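Local coordinates for protein Exo-1,5-alpha-L-arabinofuranobiosidase (Gibberella zeae, PDB 2YDT) that probably hydrolyses alpha-1,5-linked L-arabinofuranose chains from their ends, releasing arabinobiose, with a six-bladed beta-propeller whose central pocket binds an arabinose-type iminosugar, at residues K313-T321 with S355-K366; S275-Y283 with T324-D335. All coordinates share one frame; numbering follows the deposited sequence. Where two conformers were deposited one is given.

Interaction 1. Residues K313-T321 with S355-K366; sequences KKWDVPQPT and SASVVRLSEVMK. With MN (manganese (II) ion), chain M; MN (manganese (II) ion), chain K; SO4 (sulfate ion), chain D.
The W315 indole lies against the chain end after helix 361-364: M365 CA sits 3.6 Å from the centroid of the six-membered ring, almost on its normal, in a CH-pi contact. The methionine side chain crosses the indole at about a right angle, bent at chi3 (70°), which lays CE 3.7 Å from W315 NE1; SD takes an oblique Met-aromatic position. NE1 itself is hydrogen-bonded to T302. Apolar contacts continue along the segment, with V364 CG1 packed 3.5 Å from W315 CB and V359 CG1 3.7 Å from P318 CD. Direct hydrogen bonding is left to the Q319 amide. S357 OG donates to Q319 OE1 (2.7 Å) in the carbonyl plane, at a C=O...donor angle of 145°, while Q319 NE2 donates to S355 OG (3.0 Å), tilted from the amide plane. Water bridges D316 O and V364 O. Two manganese ions sit at the periphery: D316 OD1 and E299 bind one, E363 OE2 the other, beside a sulfate held by R360. W315 thus meets V364 and M365 mainly by apolar packing, whereas the buried Q319 amide, on the loop between two propeller blades, is fixed in rotation by serines of strand 354-360 at both its ends.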
loop_
_atom_site.group_PDB
_atom_site.type_symbol
_atom_site.label_atom_id
_atom_site.label_comp_id
_atom_site.label_asym_id
_atom_site.label_seq_id
_atom_site.Cartn_x
_atom_site.Cartn_y
_atom_site.Cartn_z
ATOM N N LYS A 313 -2.888 11.627 -17.164
ATOM C CA LYS A 313 -3.639 10.943 -18.227
ATOM C C LYS A 313 -4.237 9.650 -17.660
ATOM O O LYS A 313 -3.761 9.138 -16.643
ATOM C CB LYS A 313 -2.752 10.625 -19.424
ATOM C CG LYS A 313 -1.828 11.781 -19.932
ATOM C CD LYS A 313 -2.548 13.037 -20.286
ATOM C CE LYS A 313 -1.632 14.063 -20.971
ATOM N NZ LYS A 313 -2.241 15.454 -20.884
ATOM N N LYS A 314 -5.271 9.137 -18.310
ATOM C CA LYS A 314 -5.988 7.958 -17.844
ATOM C C LYS A 314 -6.002 6.890 -18.932
ATOM O O LYS A 314 -6.244 7.222 -20.105
ATOM C CB LYS A 314 -7.386 8.368 -17.474
ATOM C CG LYS A 314 -8.415 7.227 -17.278
ATOM C CD LYS A 314 -9.787 7.778 -16.969
ATOM C CE LYS A 314 -10.565 8.067 -18.248
ATOM N NZ LYS A 314 -12.017 8.099 -18.010
ATOM N N TRP A 315 -5.799 5.624 -18.565
ATOM C CA TRP A 315 -5.725 4.492 -19.504
ATOM C C TRP A 315 -6.414 3.241 -18.972
ATOM O O TRP A 315 -6.213 2.858 -17.807
ATOM C CB TRP A 315 -4.273 4.111 -19.865
ATOM C CG TRP A 315 -3.342 5.281 -20.072
ATOM C CD1 TRP A 315 -2.548 5.853 -19.137
ATOM C CD2 TRP A 315 -3.145 6.037 -21.274
ATOM N NE1 TRP A 315 -1.848 6.910 -19.663
ATOM C CE2 TRP A 315 -2.193 7.038 -20.982
ATOM C CE3 TRP A 315 -3.646 5.941 -22.573
ATOM C CZ2 TRP A 315 -1.751 7.959 -21.938
ATOM C CZ3 TRP A 315 -3.205 6.847 -23.520
ATOM C CH2 TRP A 315 -2.273 7.839 -23.200
ATOM N N ASP A 316 -7.188 2.565 -19.828
ATOM C CA ASP A 316 -7.808 1.302 -19.460
ATOM C C ASP A 316 -6.787 0.206 -19.367
ATOM O O ASP A 316 -5.785 0.189 -20.102
ATOM C CB ASP A 316 -8.864 0.885 -20.513
ATOM C CG ASP A 316 -10.050 1.756 -20.515
ATOM O OD1 ASP A 316 -10.584 2.072 -19.432
ATOM O OD2 ASP A 316 -10.494 2.145 -21.617
ATOM N N VAL A 317 -7.047 -0.733 -18.445
ATOM C CA VAL A 317 -6.240 -1.928 -18.296
ATOM C C VAL A 317 -7.179 -3.109 -18.034
ATOM O O VAL A 317 -8.333 -2.882 -17.678
ATOM C CB VAL A 317 -5.228 -1.794 -17.099
ATOM C CG1 VAL A 317 -4.149 -0.703 -17.378
ATOM C CG2 VAL A 317 -5.980 -1.550 -15.795
ATOM N N PRO A 318 -6.696 -4.345 -18.190
ATOM C CA PRO A 318 -7.623 -5.463 -18.026
ATOM C C PRO A 318 -7.919 -5.924 -16.606
ATOM O O PRO A 318 -8.804 -6.754 -16.401
ATOM C CB PRO A 318 -6.956 -6.598 -18.779
ATOM C CG PRO A 318 -5.552 -6.229 -18.913
ATOM C CD PRO A 318 -5.426 -4.764 -18.801
ATOM N N GLN A 319 -7.151 -5.416 -15.646
ATOM C CA GLN A 319 -7.318 -5.830 -14.258
ATOM C C GLN A 319 -8.498 -5.076 -13.651
ATOM O O GLN A 319 -8.647 -3.871 -13.830
ATOM C CB GLN A 319 -6.026 -5.536 -13.495
ATOM C CG GLN A 319 -6.063 -5.994 -12.033
ATOM C CD GLN A 319 -5.988 -7.492 -11.876
ATOM O OE1 GLN A 319 -5.615 -8.260 -12.802
ATOM N NE2 GLN A 319 -6.342 -7.943 -10.680
ATOM N N PRO A 320 -9.409 -5.794 -12.932
ATOM C CA PRO A 320 -10.571 -5.134 -12.390
ATOM C C PRO A 320 -10.312 -4.146 -11.238
ATOM O O PRO A 320 -9.242 -4.149 -10.625
ATOM C CB PRO A 320 -11.430 -6.308 -11.909
ATOM C CG PRO A 320 -10.503 -7.369 -11.633
ATOM C CD PRO A 320 -9.415 -7.235 -12.665
ATOM N N THR A 321 -11.320 -3.336 -10.955
ATOM C CA THR A 321 -11.325 -2.439 -9.796
ATOM C C THR A 321 -11.232 -3.246 -8.508
ATOM O O THR A 321 -11.912 -4.279 -8.337
ATOM C CB THR A 321 -12.578 -1.620 -9.784
ATOM O OG1 THR A 321 -12.610 -0.823 -10.993
ATOM C CG2 THR A 321 -12.655 -0.728 -8.540
ATOM N N SER A 355 -5.785 -11.682 -7.502
ATOM C CA SER A 355 -5.379 -11.905 -8.877
ATOM C C SER A 355 -4.466 -10.783 -9.355
ATOM O O SER A 355 -4.301 -9.780 -8.667
ATOM C CB SER A 355 -6.599 -11.968 -9.789
ATOM O OG SER A 355 -7.250 -10.707 -9.913
ATOM N N ALA A 356 -3.869 -10.951 -10.544
ATOM C CA ALA A 356 -2.983 -9.904 -11.080
ATOM C C ALA A 356 -2.978 -9.958 -12.596
ATOM O O ALA A 356 -3.307 -10.992 -13.193
ATOM C CB ALA A 356 -1.567 -10.047 -10.556
ATOM N N SER A 357 -2.570 -8.841 -13.183
ATOM C CA SER A 357 -2.252 -8.751 -14.606
ATOM C C SER A 357 -0.879 -8.091 -14.748
ATOM O O SER A 357 -0.487 -7.291 -13.901
ATOM C CB SER A 357 -3.279 -7.866 -15.305
ATOM O OG SER A 357 -4.596 -8.383 -15.247
ATOM N N VAL A 358 -0.161 -8.397 -15.840
ATOM C CA VAL A 358 1.043 -7.670 -16.197
ATOM C C VAL A 358 0.786 -7.097 -17.590
ATOM O O VAL A 358 0.442 -7.850 -18.505
ATOM C CB VAL A 358 2.299 -8.528 -16.175
ATOM C CG1 VAL A 358 3.480 -7.788 -16.859
ATOM C CG2 VAL A 358 2.632 -8.924 -14.740
ATOM N N VAL A 359 0.908 -5.794 -17.700
ATOM C CA VAL A 359 0.695 -5.028 -18.956
ATOM C C VAL A 359 1.984 -4.308 -19.332
ATOM O O VAL A 359 2.903 -4.182 -18.531
ATOM C CB VAL A 359 -0.411 -4.003 -18.817
ATOM C CG1 VAL A 359 -1.721 -4.674 -18.412
ATOM C CG2 VAL A 359 -0.030 -2.869 -17.814
ATOM N N ARG A 360 2.088 -3.879 -20.597
ATOM C CA ARG A 360 3.140 -3.004 -21.039
ATOM C C ARG A 360 2.606 -1.583 -21.202
ATOM O O ARG A 360 1.610 -1.353 -21.888
ATOM C CB ARG A 360 3.695 -3.477 -22.426
ATOM C CG ARG A 360 4.667 -4.562 -22.341
ATOM C CD ARG A 360 5.356 -4.857 -23.708
ATOM N NE ARG A 360 6.178 -6.023 -23.497
ATOM C CZ ARG A 360 7.374 -6.007 -22.923
ATOM N NH1 ARG A 360 7.963 -4.866 -22.608
ATOM N NH2 ARG A 360 8.000 -7.133 -22.716
ATOM N N LEU A 361 3.310 -0.612 -20.634
ATOM C CA LEU A 361 2.899 0.764 -20.685
ATOM C C LEU A 361 2.975 1.243 -22.146
ATOM O O LEU A 361 2.121 2.028 -22.559
ATOM C CB LEU A 361 3.786 1.624 -19.788
ATOM C CG LEU A 361 3.549 1.419 -18.300
ATOM C CD1 LEU A 361 4.672 2.116 -17.493
ATOM C CD2 LEU A 361 2.137 1.905 -17.922
ATOM N N SER A 362 3.955 0.712 -22.887
ATOM C CA SER A 362 4.099 1.027 -24.335
ATOM C C SER A 362 2.842 0.650 -25.130
ATOM O O SER A 362 2.566 1.236 -26.191
ATOM C CB SER A 362 5.336 0.349 -24.924
ATOM O OG SER A 362 5.301 -1.054 -24.880
ATOM N N GLU A 363 2.052 -0.293 -24.618
ATOM C CA GLU A 363 0.799 -0.702 -25.274
ATOM C C GLU A 363 -0.448 -0.067 -24.683
ATOM O O GLU A 363 -1.355 0.352 -25.393
ATOM C CB GLU A 363 0.696 -2.228 -25.240
ATOM C CG GLU A 363 1.965 -2.867 -25.811
ATOM C CD GLU A 363 1.959 -4.377 -25.854
ATOM O OE1 GLU A 363 1.399 -4.993 -24.922
ATOM O OE2 GLU A 363 2.544 -4.957 -26.815
ATOM N N VAL A 364 -0.502 0.001 -23.351
ATOM C CA VAL A 364 -1.584 0.652 -22.636
ATOM C C VAL A 364 -1.704 2.149 -22.922
ATOM O O VAL A 364 -2.821 2.692 -22.958
ATOM C CB VAL A 364 -1.396 0.401 -21.104
ATOM C CG1 VAL A 364 -2.287 1.307 -20.288
ATOM C CG2 VAL A 364 -1.661 -1.085 -20.805
ATOM N N MET A 365 -0.574 2.814 -23.125
ATOM C CA MET A 365 -0.552 4.258 -23.237
ATOM C C MET A 365 -0.667 4.721 -24.695
ATOM O O MET A 365 0.120 5.519 -25.157
ATOM C CB MET A 365 0.685 4.834 -22.562
ATOM C CG MET A 365 0.727 4.592 -21.036
ATOM S SD MET A 365 2.191 5.283 -20.202
ATOM C CE MET A 365 1.831 7.034 -20.340
ATOM N N LYS A 366 -1.698 4.235 -25.359
ATOM C CA LYS A 366 -2.120 4.693 -26.689
ATOM C C LYS A 366 -3.588 5.095 -26.660
ATOM O O LYS A 366 -4.370 4.533 -25.880
ATOM C CB LYS A 366 -1.960 3.548 -27.646
ATOM C CG LYS A 366 -0.539 3.148 -27.860
ATOM C CD LYS A 366 -0.420 1.672 -28.189
ATOM C CE LYS A 366 -1.734 1.020 -28.706
ATOM N NZ LYS A 366 -1.991 -0.312 -28.057
HETATM MN MN MN M . -12.340 3.253 -18.944
HETATM MN MN MN K . 2.836 -6.851 -27.353
HETATM S S SO4 D . 5.142 -9.584 -24.151
HETATM O O1 SO4 D . 6.304 -9.610 -23.286
HETATM O O2 SO4 D . 4.639 -8.251 -24.354
HETATM O O3 SO4 D . 5.529 -10.286 -25.376
HETATM O O4 SO4 D . 4.059 -10.424 -23.638
HETATM O O HOH W 1 -5.359 1.352 -22.646
HETATM O O HOH W 2 2.309 -7.364 -25.121
HETATM O O HOH W 3 4.772 -7.410 -26.908
HETATM O O HOH W 4 -11.759 4.773 -19.476
#

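Interaction 2. Residues S275-Y283 with T324-D335; sequences SPYVVWTPY and TRSLLTFQKDPD. With MN (manganese (II) ion), chain J.
Y277 lays one ring face over S326, whose CB stands 4.0 Å from the ring centroid in a CH-pi contact. The two are on the innermost strands of neighbouring blades of the six-bladed beta-propeller, 277-281 and 326-330, which run nearly parallel (9°) with axes 6.4 Å apart and meet through side chains. V279 CG1 and L327 CB pack at 3.9 Å, and L327 CD1 reaches back to Y277 O. At the end nearer the sugar pocket, T324 N donates to S275 OG (3.0 Å), and one water joins S275 O to R325 O. At the other end T281 OG1, anti to its own N (chi1 169°), serves two bonds: it donates to P334 O (2.8 Å) and accepts from Y283 N in an ST turn. The Y283 ring and D335 carboxylate lie side by side, their planes 14° apart, with D335 OD1 over the ring face.

Further out, S326 OG is bonded to A31 O and T324 OG1 to R32, both on strand 28-35 of the next blade round the ring, while E228 OE1 accepts from S275 N. An Asx turn, D335 N to D333 OD1, shapes the corner, and R360 makes a salt bridge to D335 OD2. Within the type I turn from F330 to D333, Q331 OE1 binds a manganese ion at 2.4 Å, alongside three waters.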
loop_
_atom_site.group_PDB
_atom_site.type_symbol
_atom_site.label_atom_id
_atom_site.label_comp_id
_atom_site.label_asym_id
_atom_site.label_seq_id
_atom_site.Cartn_x
_atom_site.Cartn_y
_atom_site.Cartn_z
ATOM N N SER A 275 -8.375 4.775 -1.729
ATOM C CA SER A 275 -7.320 3.782 -1.593
ATOM C C SER A 275 -6.313 3.698 -2.737
ATOM O O SER A 275 -6.181 2.649 -3.411
ATOM C CB SER A 275 -7.944 2.398 -1.300
ATOM O OG SER A 275 -8.848 1.955 -2.302
ATOM N N PRO A 276 -5.522 4.773 -2.875
ATOM C CA PRO A 276 -4.612 4.833 -4.005
ATOM C C PRO A 276 -3.288 4.122 -3.778
ATOM O O PRO A 276 -2.921 3.781 -2.661
ATOM C CB PRO A 276 -4.396 6.338 -4.191
ATOM C CG PRO A 276 -4.564 6.907 -2.835
ATOM C CD PRO A 276 -5.642 6.071 -2.198
ATOM N N TYR A 277 -2.562 3.916 -4.864
ATOM C CA TYR A 277 -1.251 3.300 -4.804
ATOM C C TYR A 277 -0.403 3.901 -5.912
ATOM O O TYR A 277 -0.848 3.905 -7.072
ATOM C CB TYR A 277 -1.337 1.749 -4.966
ATOM C CG TYR A 277 -0.092 1.018 -4.465
ATOM C CD1 TYR A 277 -0.052 0.445 -3.206
ATOM C CD2 TYR A 277 1.080 0.979 -5.234
ATOM C CE1 TYR A 277 1.087 -0.143 -2.751
ATOM C CE2 TYR A 277 2.227 0.414 -4.771
ATOM C CZ TYR A 277 2.210 -0.171 -3.512
ATOM O OH TYR A 277 3.345 -0.779 -3.001
ATOM N N VAL A 278 0.818 4.350 -5.590
ATOM C CA VAL A 278 1.718 4.976 -6.569
ATOM C C VAL A 278 3.007 4.199 -6.761
ATOM O O VAL A 278 3.566 3.666 -5.797
ATOM C CB VAL A 278 2.055 6.456 -6.199
ATOM C CG1 VAL A 278 2.917 6.605 -4.967
ATOM C CG2 VAL A 278 2.767 7.169 -7.369
ATOM N N VAL A 279 3.500 4.163 -8.009
ATOM C CA VAL A 279 4.874 3.744 -8.307
ATOM C C VAL A 279 5.441 4.715 -9.325
ATOM O O VAL A 279 4.690 5.493 -9.940
ATOM C CB VAL A 279 5.002 2.300 -8.847
ATOM C CG1 VAL A 279 4.567 1.321 -7.785
ATOM C CG2 VAL A 279 4.171 2.107 -10.135
ATOM N N TRP A 280 6.762 4.641 -9.518
ATOM C CA TRP A 280 7.429 5.333 -10.617
ATOM C C TRP A 280 8.285 4.308 -11.348
ATOM O O TRP A 280 8.972 3.476 -10.736
ATOM C CB TRP A 280 8.294 6.500 -10.118
ATOM C CG TRP A 280 9.120 7.160 -11.231
ATOM C CD1 TRP A 280 8.696 8.131 -12.058
ATOM C CD2 TRP A 280 10.441 6.819 -11.637
ATOM N NE1 TRP A 280 9.707 8.473 -12.953
ATOM C CE2 TRP A 280 10.776 7.662 -12.733
ATOM C CE3 TRP A 280 11.370 5.892 -11.199
ATOM C CZ2 TRP A 280 12.037 7.618 -13.355
ATOM C CZ3 TRP A 280 12.625 5.829 -11.848
ATOM C CH2 TRP A 280 12.929 6.697 -12.911
ATOM N N THR A 281 8.275 4.438 -12.678
ATOM C CA THR A 281 9.146 3.639 -13.532
ATOM C C THR A 281 9.979 4.569 -14.432
ATOM O O THR A 281 9.465 5.602 -14.832
ATOM C CB THR A 281 8.325 2.670 -14.425
ATOM O OG1 THR A 281 9.213 2.109 -15.396
ATOM C CG2 THR A 281 7.132 3.331 -15.108
ATOM N N PRO A 282 11.217 4.161 -14.758
ATOM C CA PRO A 282 12.036 4.915 -15.738
ATOM C C PRO A 282 11.479 4.895 -17.165
ATOM O O PRO A 282 11.911 5.724 -18.000
ATOM C CB PRO A 282 13.404 4.224 -15.706
ATOM C CG PRO A 282 13.319 3.124 -14.808
ATOM C CD PRO A 282 11.969 3.050 -14.162
ATOM N N TYR A 283 10.518 4.012 -17.452
ATOM C CA TYR A 283 9.882 3.981 -18.775
ATOM C C TYR A 283 9.324 5.361 -19.155
ATOM O O TYR A 283 8.710 6.046 -18.343
ATOM C CB TYR A 283 8.755 2.935 -18.846
ATOM C CG TYR A 283 7.965 3.082 -20.137
ATOM C CD1 TYR A 283 8.442 2.500 -21.305
ATOM C CD2 TYR A 283 6.808 3.869 -20.205
ATOM C CE1 TYR A 283 7.773 2.683 -22.509
ATOM C CE2 TYR A 283 6.137 4.054 -21.407
ATOM C CZ TYR A 283 6.634 3.443 -22.547
ATOM O OH TYR A 283 5.994 3.609 -23.761
ATOM N N THR A 324 -7.656 -0.728 -2.632
ATOM C CA THR A 324 -6.191 -0.602 -2.531
ATOM C C THR A 324 -5.447 -1.509 -3.536
ATOM O O THR A 324 -4.414 -2.119 -3.258
ATOM C CB THR A 324 -5.665 -0.712 -1.050
ATOM O OG1 THR A 324 -4.320 -0.224 -0.987
ATOM C CG2 THR A 324 -5.718 -2.166 -0.500
ATOM N N ARG A 325 -5.944 -1.529 -4.768
ATOM C CA ARG A 325 -5.274 -2.218 -5.856
ATOM C C ARG A 325 -3.850 -1.690 -5.951
ATOM O O ARG A 325 -3.652 -0.458 -5.906
ATOM C CB ARG A 325 -6.088 -2.037 -7.152
ATOM C CG ARG A 325 -5.717 -3.009 -8.261
ATOM C CD ARG A 325 -6.517 -2.750 -9.556
ATOM N NE ARG A 325 -6.225 -1.420 -10.081
ATOM C CZ ARG A 325 -6.633 -0.976 -11.256
ATOM N NH1 ARG A 325 -7.319 -1.777 -12.060
ATOM N NH2 ARG A 325 -6.381 0.283 -11.619
ATOM N N SER A 326 -2.879 -2.594 -6.055
ATOM C CA SER A 326 -1.476 -2.227 -5.958
ATOM C C SER A 326 -0.745 -2.409 -7.257
ATOM O O SER A 326 -1.261 -3.032 -8.214
ATOM C CB SER A 326 -0.780 -3.012 -4.840
ATOM O OG SER A 326 -0.966 -4.381 -4.966
ATOM N N LEU A 327 0.459 -1.843 -7.304
ATOM C CA LEU A 327 1.273 -1.801 -8.528
ATOM C C LEU A 327 2.710 -2.184 -8.263
ATOM O O LEU A 327 3.245 -1.999 -7.154
ATOM C CB LEU A 327 1.254 -0.375 -9.093
ATOM C CG LEU A 327 -0.069 0.288 -9.418
ATOM C CD1 LEU A 327 0.108 1.843 -9.730
ATOM C CD2 LEU A 327 -0.763 -0.415 -10.590
ATOM N N LEU A 328 3.353 -2.743 -9.284
ATOM C CA LEU A 328 4.734 -3.131 -9.213
ATOM C C LEU A 328 5.385 -2.894 -10.580
ATOM O O LEU A 328 4.811 -3.250 -11.617
ATOM C CB LEU A 328 4.816 -4.608 -8.823
ATOM C CG LEU A 328 6.202 -5.182 -8.726
ATOM C CD1 LEU A 328 6.277 -6.239 -7.623
ATOM C CD2 LEU A 328 6.636 -5.737 -10.122
ATOM N N THR A 329 6.559 -2.288 -10.572
ATOM C CA THR A 329 7.362 -2.123 -11.801
ATOM C C THR A 329 8.537 -3.113 -11.775
ATOM O O THR A 329 9.072 -3.403 -10.713
ATOM C CB THR A 329 7.817 -0.642 -11.962
ATOM O OG1 THR A 329 8.441 -0.496 -13.247
ATOM C CG2 THR A 329 8.813 -0.261 -10.872
ATOM N N PHE A 330 8.940 -3.672 -12.918
ATOM C CA PHE A 330 9.962 -4.710 -12.977
ATOM C C PHE A 330 11.322 -4.126 -13.285
ATOM O O PHE A 330 11.448 -3.344 -14.240
ATOM C CB PHE A 330 9.632 -5.739 -14.074
ATOM C CG PHE A 330 8.416 -6.613 -13.774
ATOM C CD1 PHE A 330 8.589 -7.883 -13.258
ATOM C CD2 PHE A 330 7.123 -6.162 -13.992
ATOM C CE1 PHE A 330 7.464 -8.725 -12.975
ATOM C CE2 PHE A 330 6.026 -6.984 -13.690
ATOM C CZ PHE A 330 6.211 -8.261 -13.212
ATOM N N GLN A 331 12.296 -4.513 -12.478
ATOM C CA GLN A 331 13.645 -3.923 -12.528
ATOM C C GLN A 331 14.254 -4.079 -13.934
ATOM O O GLN A 331 14.842 -3.135 -14.461
ATOM C CB GLN A 331 14.554 -4.547 -11.409
ATOM C CG GLN A 331 14.828 -6.082 -11.530
ATOM C CD GLN A 331 15.022 -6.930 -10.208
ATOM O OE1 GLN A 331 14.863 -6.467 -9.069
ATOM N NE2 GLN A 331 15.367 -8.198 -10.408
ATOM N N LYS A 332 14.080 -5.241 -14.530
ATOM C CA LYS A 332 14.747 -5.568 -15.798
ATOM C C LYS A 332 13.992 -5.120 -17.008
ATOM O O LYS A 332 14.524 -5.182 -18.118
ATOM C CB LYS A 332 14.989 -7.073 -15.889
ATOM C CG LYS A 332 15.763 -7.565 -14.685
ATOM C CD LYS A 332 16.971 -8.388 -15.004
ATOM C CE LYS A 332 16.569 -9.793 -15.449
ATOM N NZ LYS A 332 17.713 -10.771 -15.363
ATOM N N ASP A 333 12.750 -4.695 -16.832
ATOM C CA ASP A 333 11.986 -4.144 -17.954
ATOM C C ASP A 333 10.983 -3.143 -17.436
ATOM O O ASP A 333 9.842 -3.478 -17.121
ATOM C CB ASP A 333 11.314 -5.227 -18.801
ATOM C CG ASP A 333 10.705 -4.651 -20.109
ATOM O OD1 ASP A 333 10.604 -3.397 -20.254
ATOM O OD2 ASP A 333 10.331 -5.458 -21.003
ATOM N N PRO A 334 11.396 -1.893 -17.353
ATOM C CA PRO A 334 10.578 -0.798 -16.856
ATOM C C PRO A 334 9.251 -0.579 -17.608
ATOM O O PRO A 334 8.380 0.108 -17.100
ATOM C CB PRO A 334 11.484 0.410 -17.046
ATOM C CG PRO A 334 12.858 -0.140 -16.993
ATOM C CD PRO A 334 12.776 -1.450 -17.650
ATOM N N ASP A 335 9.107 -1.132 -18.817
ATOM C CA ASP A 335 7.838 -1.070 -19.555
ATOM C C ASP A 335 6.764 -1.965 -18.920
ATOM O O ASP A 335 5.597 -1.706 -19.083
ATOM C CB ASP A 335 8.088 -1.524 -21.002
ATOM C CG ASP A 335 6.958 -1.196 -21.946
ATOM O OD1 ASP A 335 6.097 -0.341 -21.683
ATOM O OD2 ASP A 335 6.951 -1.806 -23.044
HETATM MN MN MN J . 15.034 -4.718 -7.445
HETATM O O HOH W 5 -5.561 1.509 -6.030
HETATM O O HOH W 6 -4.043 2.408 -0.567
HETATM O O HOH W 7 14.417 -5.975 -5.735
HETATM O O HOH W 8 12.919 -4.702 -7.974
HETATM O O HOH W 9 15.073 -3.202 -6.383
#

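Overall arrangement
Both contacts join the same two propeller blades, interaction 2 through their innermost strands and interaction 1 through the outermost strand of one blade, 313-315, with the loop after it, against 354-360 and the C-terminal turn of the other. Their segments alternate along the chain and their centres lie about 11 Å apart. S362 OG and D335 OD2 form a probable hydrogen bond (2.6 Å), and R360 NH1 makes a salt bridge to D333 OD2 (2.9 Å). Interaction 2 is nearer the active pocket: nearest atoms of the T324 side chain and the bound arabinofuranose are about 7 Å apart, and its partner E228 lines the iminosugar site. Interaction 1 lies farther out, its centre about 19 Å from that of the chain, against about 12 Å for interaction 2.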